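PDB 6G7N: extracellular solute-binding protein, family 1 from Trichodesmium erythraeum IMS101, which binds ferric iron and probably delivers it to an ABC transporter as its extracellular solute-binding component. Local coordinates for residues Ala66-Ser78 and Gly237-Ile249. Numbering follows the deposited sequence. Where two conformers were deposited one is given.
Sequences AQEAGILQPISSS and GVVKNAPNKEGAI
Gln73 is bonded to the end of strand 231-239: its backbone N to Val238 O at 2.9 Å, its side-chain NE2 to Val239 O, where the turn begins, also at 2.9 Å. The second bond is nearly straight (172°) and lies in the amide plane of Gln73. Ala242 N, closing the type I turn Val239-Ala242, reaches Val239 O from the opposite face of that carbonyl. CG of Gln73 sits between its backbone N and carbonyl carbon (chi1 61°), and the extended chain beyond it carries the amide over the turn. The other end of the amide, OE1, takes a weak bond from Lys245 NZ (3.2 Å), and a water links the same two atoms. With an alanine here the NE2 bond and the weak OE1 link would go, which would probably leave the turn tied less firmly to segment 66-78.

Lys240 adds two more bonds, both to segment 66-78. Its N donates to Ile71 O from above the carbonyl plane, while its chain bends at chi3 (-87°) to bring NZ to Gly70 O at 2.8 Å. Gly70, with positive phi, forms a Schellman motif after the helix.

Packing follows beyond Gln73. Ile75 CG1 lies across Val238 CG2 (3.7 Å), and its CD1 meets Ile249 CG1 on helix 245-255 (3.8 Å). The contact joins the weakly bonded 72-73 strand of this periplasmic-binding-protein fold to strand 231-239, away from the ligand pocket. Four of its five direct hydrogen bonds end on main-chain carbonyls, so it depends mostly on backbone geometry and on the donors of Gln73 and Lys240.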
ATOM      1  N   ALA A  66     -12.227   7.414   2.961  1.00 13.63           N
ATOM      2  CA  ALA A  66     -13.210   7.743   1.912  1.00 12.90           C
ATOM      3  C   ALA A  66     -14.574   7.177   2.263  1.00 12.56           C
ATOM      4  O   ALA A  66     -15.602   7.849   2.140  1.00 14.49           O
ATOM      5  CB  ALA A  66     -12.722   7.261   0.552  1.00 13.55           C
ATOM      6  N   GLN A  67     -14.577   5.920   2.705  1.00 12.70           N
ATOM      7  CA  GLN A  67     -15.829   5.286   3.097  1.00 13.75           C
ATOM      8  C   GLN A  67     -16.518   6.050   4.239  1.00 15.16           C
ATOM      9  O   GLN A  67     -17.727   6.289   4.205  1.00 16.06           O
ATOM     10  CB  GLN A  67     -15.591   3.805   3.407  1.00 14.81           C
ATOM     11  CG  GLN A  67     -15.969   3.331   4.745  1.00 18.64           C
ATOM     12  CD  GLN A  67     -15.632   1.890   4.990  1.00 17.24           C
ATOM     13  OE1 GLN A  67     -14.803   1.273   4.355  1.00 15.45           O
ATOM     14  NE2 GLN A  67     -16.270   1.351   5.972  1.00 23.13           N
ATOM     15  N   GLU A  68     -15.728   6.424   5.230  1.00 15.00           N
ATOM     16  CA  GLU A  68     -16.290   7.184   6.375  1.00 17.03           C
ATOM     17  C   GLU A  68     -16.783   8.602   6.006  1.00 16.39           C
ATOM     18  O   GLU A  68     -17.707   9.128   6.633  1.00 19.07           O
ATOM     19  CB  GLU A  68     -15.293   7.248   7.520  1.00 20.27           C
ATOM     20  CG  GLU A  68     -14.980   5.883   8.128  1.00 24.96           C
ATOM     21  CD  GLU A  68     -16.175   5.154   8.723  1.00 32.47           C
ATOM     22  OE1 GLU A  68     -16.654   5.589   9.787  1.00 45.40           O
ATOM     23  OE2 GLU A  68     -16.613   4.120   8.148  1.00 38.76           O
ATOM     24  N   ALA A  69     -16.167   9.183   4.977  1.00 16.25           N
ATOM     25  CA  ALA A  69     -16.621  10.466   4.462  1.00 17.30           C
ATOM     26  C   ALA A  69     -17.950  10.347   3.700  1.00 16.78           C
ATOM     27  O   ALA A  69     -18.533  11.362   3.342  1.00 20.19           O
ATOM     28  CB  ALA A  69     -15.540  11.082   3.582  1.00 17.96           C
ATOM     29  N   GLY A  70     -18.404   9.123   3.399  1.00 16.99           N
ATOM     30  CA  GLY A  70     -19.675   8.898   2.735  1.00 17.67           C
ATOM     31  C   GLY A  70     -19.605   9.095   1.249  1.00 17.16           C
ATOM     32  O   GLY A  70     -20.641   9.279   0.624  1.00 19.99           O
ATOM     33  N   ILE A  71     -18.408   9.041   0.648  1.00 15.40           N
ATOM     34  CA  ILE A  71     -18.295   9.338  -0.779  1.00 15.13           C
ATOM     35  C   ILE A  71     -18.352   8.112  -1.691  1.00 14.51           C
ATOM     36  O   ILE A  71     -18.208   8.272  -2.918  1.00 15.71           O
ATOM     37  CB  ILE A  71     -17.055  10.180  -1.118  1.00 15.94           C
ATOM     38  CG1 ILE A  71     -15.750   9.421  -0.853  1.00 16.09           C
ATOM     39  CG2 ILE A  71     -17.116  11.507  -0.351  1.00 18.70           C
ATOM     40  CD1 ILE A  71     -14.565   9.985  -1.609  1.00 18.26           C
ATOM     41  N   LEU A  72     -18.557   6.915  -1.129  1.00 13.81           N
ATOM     42  CA  LEU A  72     -18.581   5.682  -1.918  1.00 13.17           C
ATOM     43  C   LEU A  72     -19.942   5.004  -1.843  1.00 14.02           C
ATOM     44  O   LEU A  72     -20.691   5.211  -0.911  1.00 16.63           O
ATOM     45  CB  LEU A  72     -17.498   4.723  -1.417  1.00 12.75           C
ATOM     46  CG  LEU A  72     -16.058   5.254  -1.469  1.00 13.18           C
ATOM     47  CD1 LEU A  72     -15.080   4.293  -0.802  1.00 13.41           C
ATOM     48  CD2 LEU A  72     -15.612   5.572  -2.865  1.00 14.87           C
ATOM     49  N   GLN A  73     -20.261   4.184  -2.841  1.00 12.99           N
ATOM     50  CA  GLN A  73     -21.449   3.344  -2.815  1.00 13.10           C
ATOM     51  C   GLN A  73     -21.071   1.881  -3.012  1.00 13.01           C
ATOM     52  O   GLN A  73     -20.117   1.575  -3.720  1.00 13.45           O
ATOM     53  CB  GLN A  73     -22.487   3.764  -3.861  1.00 14.99           C
ATOM     54  CG  GLN A  73     -22.018   3.695  -5.311  1.00 15.04           C
ATOM     55  CD  GLN A  73     -23.149   3.971  -6.297  1.00 15.98           C
ATOM     56  OE1 GLN A  73     -24.124   3.232  -6.355  1.00 18.26           O
ATOM     57  NE2 GLN A  73     -23.006   5.042  -7.080  1.00 16.16           N
ATOM     58  N   PRO A  74     -21.839   0.982  -2.388  1.00 12.99           N
ATOM     59  CA  PRO A  74     -21.463  -0.445  -2.469  1.00 13.15           C
ATOM     60  C   PRO A  74     -21.775  -1.059  -3.822  1.00 12.82           C
ATOM     61  O   PRO A  74     -22.807  -0.760  -4.413  1.00 14.92           O
ATOM     62  CB  PRO A  74     -22.305  -1.087  -1.368  1.00 14.92           C
ATOM     63  CG  PRO A  74     -23.514  -0.202  -1.276  1.00 15.95           C
ATOM     64  CD  PRO A  74     -22.982   1.189  -1.490  1.00 14.47           C
ATOM     65  N   ILE A  75     -20.910  -1.947  -4.287  1.00 12.49           N
ATOM     66  CA  ILE A  75     -21.036  -2.624  -5.555  1.00 12.63           C
ATOM     67  C   ILE A  75     -20.961  -4.123  -5.368  1.00 12.28           C
ATOM     68  O   ILE A  75     -20.008  -4.610  -4.772  1.00 14.01           O
ATOM     69  CB  ILE A  75     -19.899  -2.157  -6.511  1.00 14.23           C
ATOM     70  CG1 ILE A  75     -19.931  -0.657  -6.750  1.00 15.50           C
ATOM     71  CG2 ILE A  75     -19.953  -2.943  -7.829  1.00 15.62           C
ATOM     72  CD1 ILE A  75     -21.160  -0.141  -7.407  1.00 15.29           C
ATOM     73  N   SER A  76     -21.945  -4.840  -5.921  1.00 13.72           N
ATOM     74  CA  SER A  76     -21.962  -6.295  -5.884  0.70 13.84           C
ATOM     75  C   SER A  76     -21.737  -6.833  -7.297  1.00 13.14           C
ATOM     76  O   SER A  76     -22.614  -6.748  -8.145  1.00 16.33           O
ATOM     77  CB  SER A  76     -23.287  -6.795  -5.299  0.70 17.18           C
ATOM     78  OG  SER A  76     -23.333  -6.472  -3.911  0.70 21.96           O
ATOM     79  N   SER A  77     -20.560  -7.388  -7.517  1.00 12.61           N
ATOM     80  CA  SER A  77     -20.121  -7.919  -8.813  1.00 12.21           C
ATOM     81  C   SER A  77     -19.490  -9.266  -8.620  1.00 11.18           C
ATOM     82  O   SER A  77     -18.521  -9.392  -7.877  1.00 11.13           O
ATOM     83  CB  SER A  77     -19.092  -6.955  -9.423  1.00 13.23           C
ATOM     84  OG  SER A  77     -18.348  -7.579 -10.461  1.00 13.33           O
ATOM     85  N   SER A  78     -20.002 -10.279  -9.313  1.00 11.42           N
ATOM     86  CA  SER A  78     -19.385 -11.601  -9.306  1.00 11.22           C
ATOM     87  C   SER A  78     -17.921 -11.521  -9.758  1.00 10.73           C
ATOM     88  O   SER A  78     -17.068 -12.210  -9.216  1.00 11.58           O
ATOM     89  CB  SER A  78     -20.159 -12.550 -10.213  1.00 12.54           C
ATOM     90  OG  SER A  78     -19.546 -13.799 -10.378  1.00 15.52           O
ATOM     91  N   GLY A 237     -13.100   2.618  -5.647  1.00 11.06           N
ATOM     92  CA  GLY A 237     -14.516   2.306  -5.562  1.00 11.12           C
ATOM     93  C   GLY A 237     -15.337   3.245  -6.430  1.00 11.67           C
ATOM     94  O   GLY A 237     -14.814   4.206  -7.011  1.00 12.53           O
ATOM     95  N   VAL A 238     -16.623   2.909  -6.535  1.00 11.68           N
ATOM     96  CA  VAL A 238     -17.604   3.749  -7.255  1.00 11.78           C
ATOM     97  C   VAL A 238     -18.087   4.832  -6.307  1.00 12.17           C
ATOM     98  O   VAL A 238     -18.475   4.572  -5.153  1.00 12.79           O
ATOM     99  CB  VAL A 238     -18.738   2.890  -7.802  1.00 12.42           C
ATOM    100  CG1 VAL A 238     -19.780   3.745  -8.505  1.00 13.12           C
ATOM    101  CG2 VAL A 238     -18.181   1.855  -8.772  1.00 13.14           C
ATOM    102  N   VAL A 239     -18.079   6.061  -6.814  1.00 12.49           N
ATOM    103  CA  VAL A 239     -18.474   7.227  -6.015  1.00 13.58           C
ATOM    104  C   VAL A 239     -19.988   7.278  -5.794  1.00 13.96           C
ATOM    105  O   VAL A 239     -20.768   6.907  -6.692  1.00 14.57           O
ATOM    106  CB  VAL A 239     -17.903   8.502  -6.667  1.00 14.54           C
ATOM    107  CG1 VAL A 239     -18.372   9.774  -5.982  1.00 15.31           C
ATOM    108  CG2 VAL A 239     -16.379   8.440  -6.698  1.00 15.57           C
ATOM    109  N   LYS A 240     -20.402   7.781  -4.626  1.00 15.13           N
ATOM    110  CA  LYS A 240     -21.797   7.800  -4.198  1.00 16.56           C
ATOM    111  C   LYS A 240     -22.720   8.386  -5.237  1.00 18.39           C
ATOM    112  O   LYS A 240     -23.769   7.790  -5.534  1.00 21.64           O
ATOM    113  CB  LYS A 240     -21.922   8.554  -2.886  1.00 19.32           C
ATOM    114  CG  LYS A 240     -23.359   8.643  -2.378  1.00 24.06           C
ATOM    115  CD  LYS A 240     -23.452   9.105  -0.945  1.00 31.18           C
ATOM    116  CE  LYS A 240     -23.338   7.952   0.029  1.00 36.83           C
ATOM    117  NZ  LYS A 240     -23.211   8.438   1.434  1.00 40.51           N
ATOM    118  N   ASN A 241     -22.357   9.513  -5.819  1.00 17.54           N
ATOM    119  CA  ASN A 241     -23.341  10.084  -6.763  1.00 20.94           C
ATOM    120  C   ASN A 241     -22.936   9.934  -8.208  1.00 20.71           C
ATOM    121  O   ASN A 241     -23.365  10.704  -9.039  1.00 21.64           O
ATOM    122  CB  ASN A 241     -23.715  11.524  -6.403  1.00 23.03           C
ATOM    123  CG  ASN A 241     -24.235  11.650  -4.981  1.00 25.27           C
ATOM    124  OD1 ASN A 241     -23.527  12.163  -4.087  1.00 28.06           O
ATOM    125  ND2 ASN A 241     -25.449  11.156  -4.745  1.00 25.36           N
ATOM    126  N   ALA A 242     -22.182   8.881  -8.519  1.00 18.78           N
ATOM    127  CA  ALA A 242     -21.633   8.695  -9.837  1.00 17.11           C
ATOM    128  C   ALA A 242     -22.659   8.976 -10.931  1.00 18.48           C
ATOM    129  O   ALA A 242     -23.718   8.344 -10.960  1.00 19.44           O
ATOM    130  CB  ALA A 242     -21.144   7.278  -9.987  1.00 16.10           C
ATOM    131  N   PRO A 243     -22.340   9.896 -11.852  1.00 18.73           N
ATOM    132  CA  PRO A 243     -23.271  10.116 -12.964  1.00 19.78           C
ATOM    133  C   PRO A 243     -23.379   8.955 -13.948  1.00 19.81           C
ATOM    134  O   PRO A 243     -24.385   8.824 -14.642  1.00 23.22           O
ATOM    135  CB  PRO A 243     -22.744  11.375 -13.647  1.00 22.14           C
ATOM    136  CG  PRO A 243     -21.397  11.619 -13.126  1.00 23.15           C
ATOM    137  CD  PRO A 243     -21.242  10.879 -11.831  1.00 20.11           C
ATOM    138  N   ASN A 244     -22.343   8.123 -14.018  1.00 17.85           N
ATOM    139  CA  ASN A 244     -22.333   6.937 -14.892  1.00 18.65           C
ATOM    140  C   ASN A 244     -21.936   5.718 -14.071  1.00 16.66           C
ATOM    141  O   ASN A 244     -20.836   5.158 -14.201  1.00 16.60           O
ATOM    142  CB  ASN A 244     -21.365   7.134 -16.047  1.00 19.63           C
ATOM    143  CG  ASN A 244     -21.511   6.073 -17.115  1.00 19.46           C
ATOM    144  OD1 ASN A 244     -22.294   5.118 -16.972  1.00 20.35           O
ATOM    145  ND2 ASN A 244     -20.767   6.238 -18.211  1.00 22.89           N
ATOM    146  N   LYS A 245     -22.857   5.268 -13.235  1.00 17.91           N
ATOM    147  CA  LYS A 245     -22.619   4.117 -12.371  1.00 16.29           C
ATOM    148  C   LYS A 245     -22.292   2.854 -13.172  1.00 16.06           C
ATOM    149  O   LYS A 245     -21.365   2.119 -12.829  1.00 15.98           O
ATOM    150  CB  LYS A 245     -23.827   3.882 -11.452  1.00 18.09           C
ATOM    151  CG  LYS A 245     -23.673   2.714 -10.502  1.00 18.83           C
ATOM    152  CD  LYS A 245     -24.954   2.453  -9.721  1.00 20.46           C
ATOM    153  CE  LYS A 245     -24.792   1.252  -8.814  1.00 22.50           C
ATOM    154  NZ  LYS A 245     -25.956   1.070  -7.908  1.00 28.14           N
ATOM    155  N   GLU A 246     -23.033   2.633 -14.229  1.00 17.49           N
ATOM    156  CA  GLU A 246     -22.813   1.460 -15.070  1.00 18.76           C
ATOM    157  C   GLU A 246     -21.371   1.394 -15.681  1.00 15.84           C
ATOM    158  O   GLU A 246     -20.675   0.364 -15.697  1.00 15.92           O
ATOM    159  CB  GLU A 246     -23.852   1.401 -16.196  1.00 23.54           C
ATOM    160  N   GLY A 247     -20.945   2.565 -16.139  1.00 15.48           N
ATOM    161  CA  GLY A 247     -19.610   2.695 -16.697  1.00 14.88           C
ATOM    162  C   GLY A 247     -18.545   2.555 -15.624  1.00 13.80           C
ATOM    163  O   GLY A 247     -17.496   1.958 -15.887  1.00 13.33           O
ATOM    164  N   ALA A 248     -18.820   3.081 -14.427  1.00 13.04           N
ATOM    165  CA  ALA A 248     -17.883   2.965 -13.304  1.00 12.85           C
ATOM    166  C   ALA A 248     -17.673   1.500 -12.933  1.00 12.53           C
ATOM    167  O   ALA A 248     -16.529   1.058 -12.729  1.00 12.01           O
ATOM    168  CB  ALA A 248     -18.380   3.748 -12.109  1.00 13.39           C
ATOM    169  N   ILE A 249     -18.755   0.728 -12.883  1.00 12.43           N
ATOM    170  CA  ILE A 249     -18.653  -0.713 -12.590  1.00 12.10           C
ATOM    171  C   ILE A 249     -17.861  -1.408 -13.690  1.00 12.27           C
ATOM    172  O   ILE A 249     -17.002  -2.261 -13.412  1.00 13.04           O
ATOM    173  CB  ILE A 249     -20.047  -1.330 -12.398  1.00 13.69           C
ATOM    174  CG1 ILE A 249     -20.745  -0.748 -11.151  1.00 14.70           C
ATOM    175  CG2 ILE A 249     -19.929  -2.845 -12.313  1.00 14.85           C
ATOM    176  CD1 ILE A 249     -22.221  -1.082 -11.093  1.00 16.28           C
TER
HETATM  177  O   HOH W   1     -17.523   0.972  -4.704  1.00 12.56           O
HETATM  178  O   HOH W   2     -24.893   6.334  -8.997  1.00 24.97           O
HETATM  179  O   HOH W   3     -26.918   3.716  -6.867  1.00 36.64           O
HETATM  180  O   HOH W   4     -25.034  -1.200  -6.315  1.00 38.16           O